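Local coordinates for UDP-N-acetylglucosamine--peptide N-acetylglucosaminyltransferase stabilizing protein GtfB (Streptococcus gordonii, PDB 5E9T), which binds the serine-rich adhesin GspB and, in a complex with GtfA, attaches the first GlcNAc to it before export, at residues P27-E32 with D40-Y45; R115-Y120 with T130-G135; E222-E227 with E255-L260; Y276-D281 with A429-V434; H293-E298 with S321-S326. All blocks are in the same frame, centred on the assembly; numbering follows the deposited sequence.

Contact 1. Residues P27-E32 with D40-Y45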
# COMPACT_ATOMS: atom_id res chain seq x y z
N PRO B 27 45.53 16.81 -18.28
CA PRO B 27 44.17 16.69 -17.76
C PRO B 27 43.65 15.27 -17.90
O PRO B 27 44.01 14.53 -18.82
CB PRO B 27 43.36 17.67 -18.62
CG PRO B 27 44.13 17.76 -19.88
CD PRO B 27 45.58 17.67 -19.48
N THR B 28 42.81 14.88 -16.94
CA THR B 28 42.28 13.53 -16.86
C THR B 28 40.76 13.57 -16.95
O THR B 28 40.12 14.35 -16.23
CB THR B 28 42.73 12.85 -15.56
OG1 THR B 28 44.16 12.83 -15.51
CG2 THR B 28 42.20 11.43 -15.49
N ILE B 29 40.19 12.74 -17.81
CA ILE B 29 38.76 12.70 -18.05
C ILE B 29 38.26 11.30 -17.71
O ILE B 29 38.74 10.31 -18.27
CB ILE B 29 38.40 13.06 -19.50
CG1 ILE B 29 39.34 14.14 -20.04
CG2 ILE B 29 36.95 13.52 -19.59
CD1 ILE B 29 39.07 15.51 -19.50
N VAL B 30 37.29 11.22 -16.81
CA VAL B 30 36.55 9.99 -16.56
C VAL B 30 35.19 10.13 -17.23
O VAL B 30 34.47 11.10 -16.98
CB VAL B 30 36.40 9.71 -15.06
CG1 VAL B 30 36.05 8.24 -14.84
CG2 VAL B 30 37.68 10.08 -14.33
N ILE B 31 34.84 9.17 -18.09
CA ILE B 31 33.57 9.24 -18.79
C ILE B 31 32.42 8.97 -17.84
O ILE B 31 31.36 9.61 -17.91
CB ILE B 31 33.56 8.25 -19.97
CG1 ILE B 31 34.70 8.57 -20.94
CG2 ILE B 31 32.21 8.28 -20.68
CD1 ILE B 31 34.98 7.46 -21.91
N GLU B 32 32.61 8.02 -16.92
CA GLU B 32 31.58 7.66 -15.96
C GLU B 32 31.12 8.89 -15.18
O GLU B 32 31.90 9.81 -14.92
CB GLU B 32 32.13 6.59 -15.01
CG GLU B 32 31.32 6.31 -13.76
CD GLU B 32 32.16 5.66 -12.67
OE1 GLU B 32 33.30 6.11 -12.45
OE2 GLU B 32 31.67 4.70 -12.02
N ASP B 40 41.81 15.88 -8.99
CA ASP B 40 42.63 15.63 -10.17
C ASP B 40 41.81 15.59 -11.45
O ASP B 40 42.23 16.11 -12.49
CB ASP B 40 43.37 14.31 -9.97
CG ASP B 40 44.80 14.36 -10.42
OD1 ASP B 40 45.38 15.46 -10.43
OD2 ASP B 40 45.34 13.29 -10.76
N MSE B 41 40.63 14.98 -11.40
CA MSE B 41 39.92 14.61 -12.61
C MSE B 41 38.62 15.39 -12.81
O MSE B 41 38.21 16.18 -11.96
CB MSE B 41 39.64 13.10 -12.58
CG MSE B 41 40.75 12.32 -11.89
SE MSE B 41 40.58 10.37 -11.87
CE MSE B 41 41.95 9.95 -10.56
N ILE B 42 37.98 15.16 -13.96
CA ILE B 42 36.71 15.78 -14.32
C ILE B 42 35.91 14.77 -15.13
O ILE B 42 36.45 13.76 -15.61
CB ILE B 42 36.87 17.09 -15.12
CG1 ILE B 42 37.84 16.88 -16.28
CG2 ILE B 42 37.32 18.24 -14.22
CD1 ILE B 42 37.75 17.97 -17.32
N SER B 43 34.62 15.04 -15.30
CA SER B 43 33.76 14.22 -16.14
C SER B 43 32.79 15.12 -16.88
O SER B 43 32.27 16.08 -16.30
CB SER B 43 32.97 13.20 -15.31
OG SER B 43 32.22 12.34 -16.14
N PRO B 44 32.50 14.83 -18.16
CA PRO B 44 31.58 15.70 -18.91
C PRO B 44 30.19 15.76 -18.30
O PRO B 44 29.49 16.76 -18.49
CB PRO B 44 31.56 15.06 -20.30
CG PRO B 44 31.95 13.64 -20.07
CD PRO B 44 32.95 13.67 -18.95
N TYR B 45 29.78 14.73 -17.57
CA TYR B 45 28.46 14.73 -16.96
C TYR B 45 28.41 15.67 -15.75
O TYR B 45 27.43 16.41 -15.57
CB TYR B 45 28.07 13.31 -16.56
CG TYR B 45 27.82 12.42 -17.75
CD1 TYR B 45 26.63 12.50 -18.45
CD2 TYR B 45 28.78 11.52 -18.18
CE1 TYR B 45 26.39 11.69 -19.54
CE2 TYR B 45 28.55 10.71 -19.28
CZ TYR B 45 27.35 10.80 -19.95
OH TYR B 45 27.10 10.00 -21.05
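Ile29 and Ile42 pair across two short parallel strands, with their CA atoms 5.2 Å apart. Two backbone bonds hold this pair. Ile42 N donates to Thr28 O over 3.2 Å, and the bond is bent, with 143° at the hydrogen. Ile42 O takes the N-H of Val30 at 2.9 Å in a straighter bond of 167°. Past this point segment 40-45 turns toward the short helix 44-47. Ser43 OG then sits 2.7 Å from Val30 O and 2.8 Å from Glu32 O. Its single proton can serve either carbonyl. The hydroxyl reaches them because OG lies anti to the Ser43 backbone N (chi1 -176°). The strands form one edge of the parallel sheet in the N-terminal Rossmann-like domain, as in GT-B glycosyltransferases. Strand 41-42 is outermost, and strand 28-30 joins it to strand 2-5. The side chains of Ile29 and Ile42 run side by side in the same direction, CD1 to CD1 at 3.5 Å. Pro44 CD packs against Ile29 CG2 on the same side. Thr28 and Met41, a selenomethionine, point to the opposite face, where both touch helix 10-21. Met41 SE comes within 3.8 Å of Val30 CG2. Thr28 OG1 is bonded to Gln3. Tyr45 presents its ring edge to the peptide, with CD2 3.2 Å from Ile31 O. Its OH bonds Glu154 of strand 150-155.

Contact 2. Residues R115-Y120 with T130-G135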
# COMPACT_ATOMS: atom_id res chain seq x y z
N ARG B 115 12.54 2.21 -9.02
CA ARG B 115 11.91 3.22 -9.87
C ARG B 115 12.86 4.38 -10.13
O ARG B 115 13.10 4.73 -11.29
CB ARG B 115 10.61 3.70 -9.24
CG ARG B 115 9.49 2.67 -9.24
CD ARG B 115 9.14 2.20 -10.64
NE ARG B 115 7.82 1.58 -10.69
CZ ARG B 115 7.35 0.89 -11.72
NH1 ARG B 115 8.10 0.70 -12.79
NH2 ARG B 115 6.13 0.37 -11.67
N LEU B 116 13.33 5.04 -9.07
CA LEU B 116 14.32 6.10 -9.19
C LEU B 116 15.63 5.70 -8.52
O LEU B 116 15.64 5.03 -7.49
CB LEU B 116 13.83 7.39 -8.55
CG LEU B 116 12.47 7.92 -8.96
CD1 LEU B 116 12.18 9.21 -8.22
CD2 LEU B 116 12.40 8.11 -10.47
N SER B 117 16.74 6.13 -9.13
CA SER B 117 18.05 6.16 -8.48
C SER B 117 18.50 7.62 -8.47
O SER B 117 18.80 8.18 -9.53
CB SER B 117 19.07 5.29 -9.20
OG SER B 117 18.71 3.92 -9.16
N GLU B 118 18.53 8.23 -7.29
CA GLU B 118 19.01 9.59 -7.14
C GLU B 118 20.45 9.55 -6.64
O GLU B 118 20.74 8.90 -5.64
CB GLU B 118 18.10 10.38 -6.20
CG GLU B 118 16.64 10.36 -6.63
CD GLU B 118 15.72 11.14 -5.70
OE1 GLU B 118 15.04 12.08 -6.17
OE2 GLU B 118 15.69 10.81 -4.50
N ARG B 119 21.34 10.23 -7.36
CA ARG B 119 22.78 10.07 -7.19
C ARG B 119 23.39 11.29 -6.52
O ARG B 119 23.05 12.43 -6.85
CB ARG B 119 23.46 9.84 -8.53
CG ARG B 119 22.61 9.08 -9.52
CD ARG B 119 23.37 7.92 -10.12
NE ARG B 119 22.60 7.25 -11.15
CZ ARG B 119 22.67 5.95 -11.41
NH1 ARG B 119 23.48 5.18 -10.70
NH2 ARG B 119 21.93 5.41 -12.37
N TYR B 120 24.31 11.04 -5.59
CA TYR B 120 24.94 12.08 -4.81
C TYR B 120 26.43 12.13 -5.09
O TYR B 120 27.05 11.11 -5.43
CB TYR B 120 24.68 11.87 -3.31
CG TYR B 120 23.23 12.11 -2.93
CD1 TYR B 120 22.25 11.19 -3.24
CD2 TYR B 120 22.85 13.28 -2.28
CE1 TYR B 120 20.92 11.41 -2.91
CE2 TYR B 120 21.53 13.51 -1.95
CZ TYR B 120 20.57 12.57 -2.26
OH TYR B 120 19.25 12.80 -1.94
N THR B 130 18.05 8.74 -11.96
CA THR B 130 17.80 7.78 -13.03
C THR B 130 16.38 7.26 -12.89
O THR B 130 15.94 6.94 -11.78
CB THR B 130 18.80 6.62 -12.96
OG1 THR B 130 20.13 7.15 -12.92
CG2 THR B 130 18.67 5.73 -14.18
N ALA B 131 15.66 7.20 -14.00
CA ALA B 131 14.29 6.71 -14.02
C ALA B 131 14.26 5.34 -14.69
O ALA B 131 14.96 5.11 -15.68
CB ALA B 131 13.36 7.68 -14.76
N TYR B 132 13.44 4.44 -14.15
CA TYR B 132 13.38 3.06 -14.62
C TYR B 132 12.00 2.73 -15.16
O TYR B 132 10.98 3.02 -14.51
CB TYR B 132 13.73 2.08 -13.50
CG TYR B 132 15.17 2.16 -13.06
CD1 TYR B 132 15.58 3.10 -12.12
CD2 TYR B 132 16.13 1.30 -13.58
CE1 TYR B 132 16.89 3.18 -11.71
CE2 TYR B 132 17.45 1.36 -13.17
CZ TYR B 132 17.83 2.31 -12.23
OH TYR B 132 19.14 2.39 -11.82
N LYS B 133 11.96 2.14 -16.35
CA LYS B 133 10.73 1.57 -16.89
C LYS B 133 10.54 0.16 -16.33
O LYS B 133 11.20 -0.25 -15.37
CB LYS B 133 10.73 1.61 -18.42
CG LYS B 133 11.97 1.07 -19.09
CD LYS B 133 11.69 0.77 -20.56
CE LYS B 133 12.89 0.12 -21.23
NZ LYS B 133 12.55 -0.41 -22.58
N SER B 134 9.63 -0.60 -16.94
CA SER B 134 8.97 -1.73 -16.28
C SER B 134 9.97 -2.75 -15.72
O SER B 134 9.98 -3.03 -14.52
CB SER B 134 8.01 -2.40 -17.26
OG SER B 134 7.22 -1.43 -17.91
N GLY B 135 10.83 -3.29 -16.57
CA GLY B 135 11.61 -4.46 -16.19
C GLY B 135 12.73 -4.13 -15.24
O GLY B 135 13.67 -4.91 -15.07
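Tyr132 lays its ring alongside the neighbouring strand, with an edge toward the backbone of Arg115 and Ser117. Arg115 O lies near the ring plane, 3.1 Å from Tyr132 CD1. The same carbonyl accepts the backbone N-H of Tyr132 in its own plane. At the far end of the ring, Tyr132 OH donates to Ser117 OG at 3.1 Å. Ser117 OG is also bonded to Asp106, so this hydroxyl links the ring to the next strand, 101-108. The segments belong to the hairpin of strands 114-120 and 126-132 in the antiparallel meander of the chain. Between these segments Ser117 and Thr130 are a hydrogen-bonded pair, with Ser117 N to Thr130 O at 2.9 Å. Leu116 and Ala131 are a non-hydrogen-bonded one, and both touch the GtfA chain from their side of the sheet. Arg115 and Leu116 together face Trp107 in a classic beta bulge. On the Ser117 side, Arg119 bends at chi2 (-130°) and lays one guanidinium face over Ser117 CB. Arg119 NH2 donates to Thr130 OG1 at 2.6 Å, the oxygen lying 15° out of the guanidinium plane. A weaker bond runs from Arg119 NE to the same oxygen at 3.0 Å. Thr130 OG1 is further bonded to Thr141 on strand 138-144. Arg115 carries its charge elsewhere, in salt bridges to Asp109 and to Glu180 of the GtfA chain.

Contact 3. Residues E222-E227 with E255-L260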
# COMPACT_ATOMS: atom_id res chain seq x y z
N GLU B 222 42.17 -5.52 -17.84
CA GLU B 222 41.21 -6.57 -17.51
C GLU B 222 41.82 -7.95 -17.74
O GLU B 222 42.92 -8.08 -18.28
CB GLU B 222 39.94 -6.38 -18.33
CG GLU B 222 39.09 -5.19 -17.88
CD GLU B 222 38.40 -4.49 -19.04
OE1 GLU B 222 37.67 -5.16 -19.80
OE2 GLU B 222 38.59 -3.26 -19.18
N PRO B 223 41.13 -9.02 -17.34
CA PRO B 223 41.66 -10.37 -17.58
C PRO B 223 41.56 -10.79 -19.04
O PRO B 223 40.85 -10.19 -19.85
CB PRO B 223 40.78 -11.26 -16.70
CG PRO B 223 40.30 -10.36 -15.62
CD PRO B 223 40.10 -9.03 -16.28
N LEU B 224 42.32 -11.84 -19.37
CA LEU B 224 42.25 -12.48 -20.68
C LEU B 224 42.04 -13.98 -20.52
O LEU B 224 42.43 -14.59 -19.53
CB LEU B 224 43.51 -12.26 -21.52
CG LEU B 224 43.40 -11.11 -22.51
CD1 LEU B 224 43.58 -9.88 -21.72
CD2 LEU B 224 44.47 -11.21 -23.55
N TYR B 225 41.47 -14.56 -21.58
CA TYR B 225 40.88 -15.89 -21.59
C TYR B 225 41.15 -16.50 -22.96
O TYR B 225 42.12 -16.14 -23.62
CB TYR B 225 39.38 -15.82 -21.24
CG TYR B 225 39.08 -15.38 -19.83
CD1 TYR B 225 39.92 -15.72 -18.78
CD2 TYR B 225 37.97 -14.60 -19.54
CE1 TYR B 225 39.67 -15.31 -17.49
CE2 TYR B 225 37.70 -14.18 -18.25
CZ TYR B 225 38.56 -14.54 -17.23
OH TYR B 225 38.30 -14.13 -15.94
N ASP B 226 40.33 -17.49 -23.33
CA ASP B 226 40.55 -18.28 -24.54
C ASP B 226 40.89 -17.43 -25.77
O ASP B 226 41.79 -17.78 -26.53
CB ASP B 226 39.32 -19.14 -24.81
CG ASP B 226 39.01 -20.09 -23.67
OD1 ASP B 226 39.22 -19.70 -22.50
OD2 ASP B 226 38.58 -21.23 -23.93
N GLU B 227 40.18 -16.32 -25.98
CA GLU B 227 40.49 -15.46 -27.12
C GLU B 227 40.87 -14.05 -26.66
O GLU B 227 40.85 -13.72 -25.48
CB GLU B 227 39.31 -15.37 -28.09
CG GLU B 227 38.41 -16.57 -28.18
CD GLU B 227 37.20 -16.29 -29.06
OE1 GLU B 227 37.20 -15.26 -29.75
OE2 GLU B 227 36.25 -17.09 -29.05
N GLU B 255 51.58 -12.57 -20.94
CA GLU B 255 51.96 -13.84 -21.53
C GLU B 255 50.78 -14.48 -22.25
O GLU B 255 50.91 -14.97 -23.38
CB GLU B 255 52.50 -14.79 -20.46
CG GLU B 255 53.33 -14.11 -19.39
CD GLU B 255 54.31 -15.05 -18.74
OE1 GLU B 255 55.53 -14.90 -18.99
OE2 GLU B 255 53.87 -15.95 -17.99
N LYS B 256 49.61 -14.48 -21.60
CA LYS B 256 48.41 -14.99 -22.25
C LYS B 256 48.06 -14.17 -23.48
O LYS B 256 47.48 -14.70 -24.44
CB LYS B 256 47.24 -14.98 -21.26
CG LYS B 256 46.12 -15.95 -21.59
CD LYS B 256 45.28 -16.23 -20.35
CE LYS B 256 44.66 -17.61 -20.40
NZ LYS B 256 44.00 -17.97 -19.11
N ALA B 257 48.42 -12.89 -23.49
CA ALA B 257 48.21 -12.06 -24.67
C ALA B 257 49.17 -12.44 -25.79
O ALA B 257 48.75 -12.66 -26.93
CB ALA B 257 48.36 -10.58 -24.30
N MSE B 258 50.46 -12.52 -25.48
CA MSE B 258 51.46 -12.94 -26.45
C MSE B 258 51.17 -14.35 -26.95
O MSE B 258 51.48 -14.69 -28.09
CB MSE B 258 52.87 -12.88 -25.85
CG MSE B 258 53.37 -11.49 -25.48
SE MSE B 258 53.44 -10.26 -27.00
CE MSE B 258 55.35 -9.85 -27.00
N SER B 259 50.56 -15.17 -26.10
CA SER B 259 50.19 -16.52 -26.52
C SER B 259 49.21 -16.48 -27.68
O SER B 259 49.41 -17.15 -28.70
CB SER B 259 49.59 -17.29 -25.34
OG SER B 259 48.73 -18.32 -25.80
N LEU B 260 48.14 -15.70 -27.55
CA LEU B 260 47.06 -15.67 -28.53
C LEU B 260 47.32 -14.73 -29.69
O LEU B 260 46.58 -14.78 -30.68
CB LEU B 260 45.75 -15.29 -27.84
CG LEU B 260 45.49 -16.02 -26.52
CD1 LEU B 260 44.23 -15.48 -25.87
CD2 LEU B 260 45.41 -17.53 -26.72
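Leu224, Leu260 and Lys256 bury most of the surface here. Leu224 points from its loop to the helix and sets CD2 against Ala257, 4.0 Å from Ala257 CB. This is the buried end of the contact. Ala257 also packs on Ile248 and Phe269, so Leu224 adds to an apolar group beside strand 269-270. Leu260, one turn further along the helix, meets the backbone of the loop. Its CD1 lies 3.2 Å from Tyr225 O and 3.4 Å from Asp226 O, while CD2 stands 3.6 Å from Asp226 O. Both methyls pack on the loop backbone, and the side chains of Tyr225 and Asp226 start away from the helix. Lys256 has CG anti to its backbone N (chi1 -157°) and an extended chain. It runs past the loop peptide, with CD 3.4 Å from Leu224 O. The loop follows strand 216-219, and helix 251-260 follows the adjacent strand 243-247. The contact therefore joins successive strand-to-helix units of the N-terminal Rossmann-like domain, beyond the C-terminal ends of these two strands. Lys256 NZ is 3.8 Å from Leu224 O and 6.1 Å from Asp226 OD1, so its amine makes no ion pair there. The contact rests on van der Waals packing, with no hydrogen bond or salt bridge between the segments, so it depends on shape rather than on directed polar bonds.

Contact 4. Residues Y276-D281 with A429-V434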
# COMPACT_ATOMS: atom_id res chain seq x y z
N TYR B 276 53.76 1.81 -7.01
CA TYR B 276 53.05 2.07 -5.77
C TYR B 276 53.86 3.00 -4.91
O TYR B 276 55.10 2.99 -4.94
CB TYR B 276 52.78 0.77 -5.01
CG TYR B 276 51.99 -0.26 -5.79
CD1 TYR B 276 52.64 -1.31 -6.43
CD2 TYR B 276 50.61 -0.20 -5.88
CE1 TYR B 276 51.93 -2.26 -7.13
CE2 TYR B 276 49.89 -1.14 -6.58
CZ TYR B 276 50.56 -2.17 -7.21
OH TYR B 276 49.86 -3.12 -7.91
N ASP B 277 53.17 3.83 -4.14
CA ASP B 277 53.83 4.66 -3.14
C ASP B 277 53.58 3.97 -1.81
O ASP B 277 52.49 4.07 -1.24
CB ASP B 277 53.27 6.08 -3.18
CG ASP B 277 53.68 6.90 -1.98
OD1 ASP B 277 54.86 6.85 -1.60
OD2 ASP B 277 52.80 7.61 -1.43
N PHE B 278 54.60 3.29 -1.30
CA PHE B 278 54.50 2.57 -0.04
C PHE B 278 54.72 3.54 1.12
O PHE B 278 55.42 4.54 0.99
CB PHE B 278 55.50 1.42 0.03
CG PHE B 278 55.30 0.36 -1.02
CD1 PHE B 278 55.88 0.49 -2.27
CD2 PHE B 278 54.54 -0.77 -0.75
CE1 PHE B 278 55.70 -0.49 -3.24
CE2 PHE B 278 54.36 -1.75 -1.71
CZ PHE B 278 54.94 -1.61 -2.96
N LYS B 279 54.07 3.26 2.25
CA LYS B 279 54.08 4.21 3.35
C LYS B 279 55.23 4.03 4.34
O LYS B 279 55.56 5.00 5.04
CB LYS B 279 52.75 4.12 4.11
CG LYS B 279 51.56 4.45 3.22
CD LYS B 279 51.71 5.83 2.58
CE LYS B 279 50.47 6.24 1.80
NZ LYS B 279 50.28 5.45 0.54
N ARG B 280 55.88 2.87 4.39
CA ARG B 280 56.99 2.63 5.32
C ARG B 280 57.50 1.20 5.13
O ARG B 280 56.80 0.34 4.60
CB ARG B 280 56.59 2.85 6.79
CG ARG B 280 55.27 2.21 7.25
CD ARG B 280 55.47 0.79 7.76
NE ARG B 280 54.50 0.42 8.79
CZ ARG B 280 54.19 -0.84 9.11
NH1 ARG B 280 54.77 -1.85 8.48
NH2 ARG B 280 53.30 -1.09 10.05
N ASP B 281 58.72 0.97 5.60
CA ASP B 281 59.34 -0.34 5.48
C ASP B 281 58.79 -1.28 6.54
O ASP B 281 58.01 -0.90 7.41
CB ASP B 281 60.86 -0.22 5.57
CG ASP B 281 61.47 0.45 4.36
OD1 ASP B 281 60.78 0.52 3.32
OD2 ASP B 281 62.64 0.88 4.44
N ALA B 429 51.97 -7.97 -7.45
CA ALA B 429 51.20 -6.77 -7.73
C ALA B 429 51.79 -5.95 -8.86
O ALA B 429 51.29 -4.86 -9.15
CB ALA B 429 51.09 -5.91 -6.47
N ASN B 430 52.86 -6.46 -9.49
CA ASN B 430 53.48 -5.82 -10.65
C ASN B 430 54.04 -4.45 -10.30
O ASN B 430 53.87 -3.48 -11.03
CB ASN B 430 52.51 -5.75 -11.82
CG ASN B 430 52.06 -7.11 -12.25
OD1 ASN B 430 51.71 -7.96 -11.43
ND2 ASN B 430 52.11 -7.36 -13.55
N ASP B 431 54.72 -4.38 -9.16
CA ASP B 431 55.42 -3.17 -8.77
C ASP B 431 56.60 -2.94 -9.70
O ASP B 431 57.37 -3.87 -9.99
CB ASP B 431 55.88 -3.26 -7.32
CG ASP B 431 56.45 -1.95 -6.81
OD1 ASP B 431 56.20 -0.91 -7.45
OD2 ASP B 431 57.14 -1.97 -5.77
N VAL B 432 56.74 -1.71 -10.18
CA VAL B 432 57.85 -1.32 -11.05
C VAL B 432 58.35 0.05 -10.61
O VAL B 432 57.62 0.83 -10.00
CB VAL B 432 57.43 -1.28 -12.53
CG1 VAL B 432 56.96 -2.66 -13.00
CG2 VAL B 432 56.35 -0.23 -12.75
N PRO B 433 59.62 0.35 -10.90
CA PRO B 433 60.14 1.68 -10.57
C PRO B 433 59.57 2.74 -11.50
O PRO B 433 59.23 2.47 -12.65
CB PRO B 433 61.65 1.53 -10.76
CG PRO B 433 61.91 0.06 -10.80
CD PRO B 433 60.68 -0.54 -11.39
N VAL B 434 59.47 3.96 -10.97
CA VAL B 434 59.00 5.09 -11.77
C VAL B 434 59.84 5.25 -13.02
O VAL B 434 59.34 5.67 -14.07
CB VAL B 434 59.00 6.38 -10.91
CG1 VAL B 434 60.35 6.56 -10.22
CG2 VAL B 434 58.64 7.60 -11.74
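Tyr276 and Ala429 form the tight part of this contact. Tyr276 OH donates to Ala429 O at 2.6 Å, meeting the carbonyl at a C=O...O angle of 135°. That oxygen lies near the ring plane, at the edge. Ala429 CB lies off the ring plane, 3.8 Å from Tyr276 CE1. Tyr276 also meets Phe371 of helix 366-372 edge-to-face, and Ala429 packs on Phe371 too. The carbonyl is that of the residue directly after helix 415-428. The next residue, Asn430, has positive phi and closes the helix in a Schellman motif. Segment 276-281 lies between strand 269-270 of the N-terminal domain and strand 287-291 of the C-terminal domain. The contact joins this interdomain connection to the loop between helices 415-428 and 434-442, in an arrangement consistent with a GT-B fold. The looser part is built on Asp431, which is only partly buried and forms the side of the contact nearer solvent. Its CG is anti to the backbone N (chi1 -173°), and the carboxylate slides past the Tyr276 ring, with OD1 3.7 Å from CD1. Asp431 OD2 faces the Phe278 ring edge, 3.3 Å from CE1, with ring and carboxylate planes 56° apart. Ring hydrogens at that edge may give the negative charge weak electrostatic support. Phe278, also partly exposed, meets Phe371 as well.

Contact 5. Residues H293-E298 with S321-S326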
# COMPACT_ATOMS: atom_id res chain seq x y z
N HIS B 293 34.58 -8.61 9.89
CA HIS B 293 33.25 -8.16 10.29
C HIS B 293 32.61 -9.06 11.34
O HIS B 293 32.03 -8.55 12.30
CB HIS B 293 32.37 -8.00 9.06
CG HIS B 293 32.57 -6.69 8.38
ND1 HIS B 293 33.03 -6.57 7.09
CD2 HIS B 293 32.44 -5.42 8.85
CE1 HIS B 293 33.14 -5.29 6.78
NE2 HIS B 293 32.78 -4.57 7.83
N SER B 294 32.70 -10.37 11.19
CA SER B 294 32.35 -11.25 12.31
C SER B 294 32.87 -12.64 12.02
O SER B 294 33.37 -12.94 10.93
CB SER B 294 30.85 -11.29 12.59
OG SER B 294 30.63 -11.73 13.92
N ASP B 295 32.67 -13.51 13.00
CA ASP B 295 33.46 -14.69 13.10
C ASP B 295 32.79 -15.88 12.34
O ASP B 295 31.65 -15.77 11.91
CB ASP B 295 33.70 -14.96 14.60
CG ASP B 295 32.44 -14.89 15.41
OD1 ASP B 295 32.04 -13.78 15.82
OD2 ASP B 295 31.84 -15.96 15.65
N GLN B 296 33.52 -16.99 12.19
CA GLN B 296 34.88 -16.98 12.68
C GLN B 296 35.98 -17.09 11.66
O GLN B 296 35.89 -17.78 10.64
CB GLN B 296 35.06 -18.05 13.75
CG GLN B 296 36.18 -17.69 14.72
CD GLN B 296 37.05 -18.84 15.01
OE1 GLN B 296 37.17 -19.78 14.22
NE2 GLN B 296 37.71 -18.79 16.15
N ILE B 297 37.03 -16.35 12.00
CA ILE B 297 38.30 -16.35 11.31
C ILE B 297 38.69 -17.80 11.14
O ILE B 297 38.78 -18.55 12.12
CB ILE B 297 39.34 -15.58 12.15
CG1 ILE B 297 38.98 -14.10 12.29
CG2 ILE B 297 40.72 -15.84 11.63
CD1 ILE B 297 38.07 -13.80 13.48
N GLU B 298 38.96 -18.22 9.91
CA GLU B 298 39.16 -19.64 9.67
C GLU B 298 40.52 -20.03 10.23
O GLU B 298 41.55 -19.51 9.79
CB GLU B 298 39.05 -19.95 8.18
CG GLU B 298 38.97 -21.43 7.83
CD GLU B 298 40.22 -22.19 8.20
OE1 GLU B 298 40.10 -23.33 8.68
OE2 GLU B 298 41.32 -21.62 8.03
N SER B 321 31.04 -11.38 18.70
CA SER B 321 30.25 -12.45 19.31
C SER B 321 31.08 -13.16 20.38
O SER B 321 32.26 -13.42 20.17
CB SER B 321 29.82 -13.47 18.25
OG SER B 321 30.93 -14.24 17.82
N PRO B 322 30.48 -13.55 21.51
CA PRO B 322 31.25 -14.31 22.50
C PRO B 322 31.93 -15.56 21.93
O PRO B 322 32.83 -16.10 22.57
CB PRO B 322 30.22 -14.65 23.58
CG PRO B 322 29.27 -13.50 23.54
CD PRO B 322 29.16 -13.15 22.04
N LYS B 323 31.53 -16.00 20.73
CA LYS B 323 32.28 -17.04 20.02
C LYS B 323 33.74 -16.65 19.83
O LYS B 323 34.64 -17.47 20.04
CB LYS B 323 31.61 -17.34 18.67
CG LYS B 323 31.97 -18.68 18.03
CD LYS B 323 33.20 -18.58 17.14
CE LYS B 323 33.47 -19.89 16.41
NZ LYS B 323 32.62 -20.04 15.19
N LEU B 324 34.01 -15.41 19.37
CA LEU B 324 35.40 -14.97 19.33
C LEU B 324 35.88 -14.39 20.66
O LEU B 324 37.06 -14.53 21.00
CB LEU B 324 35.66 -13.95 18.22
CG LEU B 324 35.53 -12.47 18.53
CD1 LEU B 324 36.14 -11.63 17.43
CD2 LEU B 324 34.12 -12.32 18.49
N LEU B 325 34.99 -13.73 21.42
CA LEU B 325 35.40 -13.15 22.71
C LEU B 325 35.90 -14.27 23.62
O LEU B 325 36.53 -14.02 24.65
CB LEU B 325 34.26 -12.38 23.38
CG LEU B 325 34.10 -10.88 23.05
CD1 LEU B 325 32.88 -10.28 23.75
CD2 LEU B 325 35.35 -10.11 23.43
N SER B 326 35.62 -15.51 23.21
CA SER B 326 36.19 -16.68 23.85
C SER B 326 37.70 -16.79 23.63
O SER B 326 38.40 -17.34 24.48
CB SER B 326 35.49 -17.94 23.32
OG SER B 326 34.11 -17.92 23.64
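Asp295 meets Ser321 and Lys323 where the loop after strand 287-291 passes the short, weakly bonded helix 322-325. This is the C-terminal Rossmann-like domain, consistent with a GT-B fold. Asp295 OD1 has two hydroxyl donors. Ser321 OG donates to it from across the contact at a modelled 2.3 Å, a length not to be pressed at this resolution. Ser294 OG donates at 3.1 Å from above the carboxylate plane, 56° out of it. Asp295 CG stands between its backbone N and carbonyl carbon (chi1 48°), which turns the carboxylate toward the helix. Asp295 OD2 lies against the alkyl chain of Lys323, 3.3 Å from CD. The lysine amine is near but makes no salt bridge, with NZ 4.2 Å from that oxygen. Its charge could still stabilise the carboxylate at a distance. Two loop carbonyls have partners outside the contact. Gln296 O accepts from His359 ND1, and His293 O from Thr318 OG1. His293 ND1 is paired with Gly361 O. The peptide before Gln296 is modelled cis. Lys323 bends at chi2 and chi4 and crosses Gln296 at about a right angle, bringing its NZ to 3.5 Å from Gln296 CB.

Overall arrangement
The contacts come in the order 1, 2, 3 along the chain. Contact 5 then falls between the two segments of contact 4. Contacts 1 and 3 belong to the N-terminal domain with its parallel sheet, their centres 29 Å apart. Contact 2 lies in the antiparallel sheet inserted between strands 41-42 and 194-196. It is 23 Å from contact 1 by centres and is the one that touches GtfA. Contact 4 lies where the chain leaves strand 269-270 for the C-terminal domain, on the opposite side of the chain's centre from contact 2. Contact 5 is in the C-terminal domain, 34 Å from contact 4 by centres. None touches another. They sample both Rossmann-like domains, the segment between them, and the inserted sheet that binds GtfA.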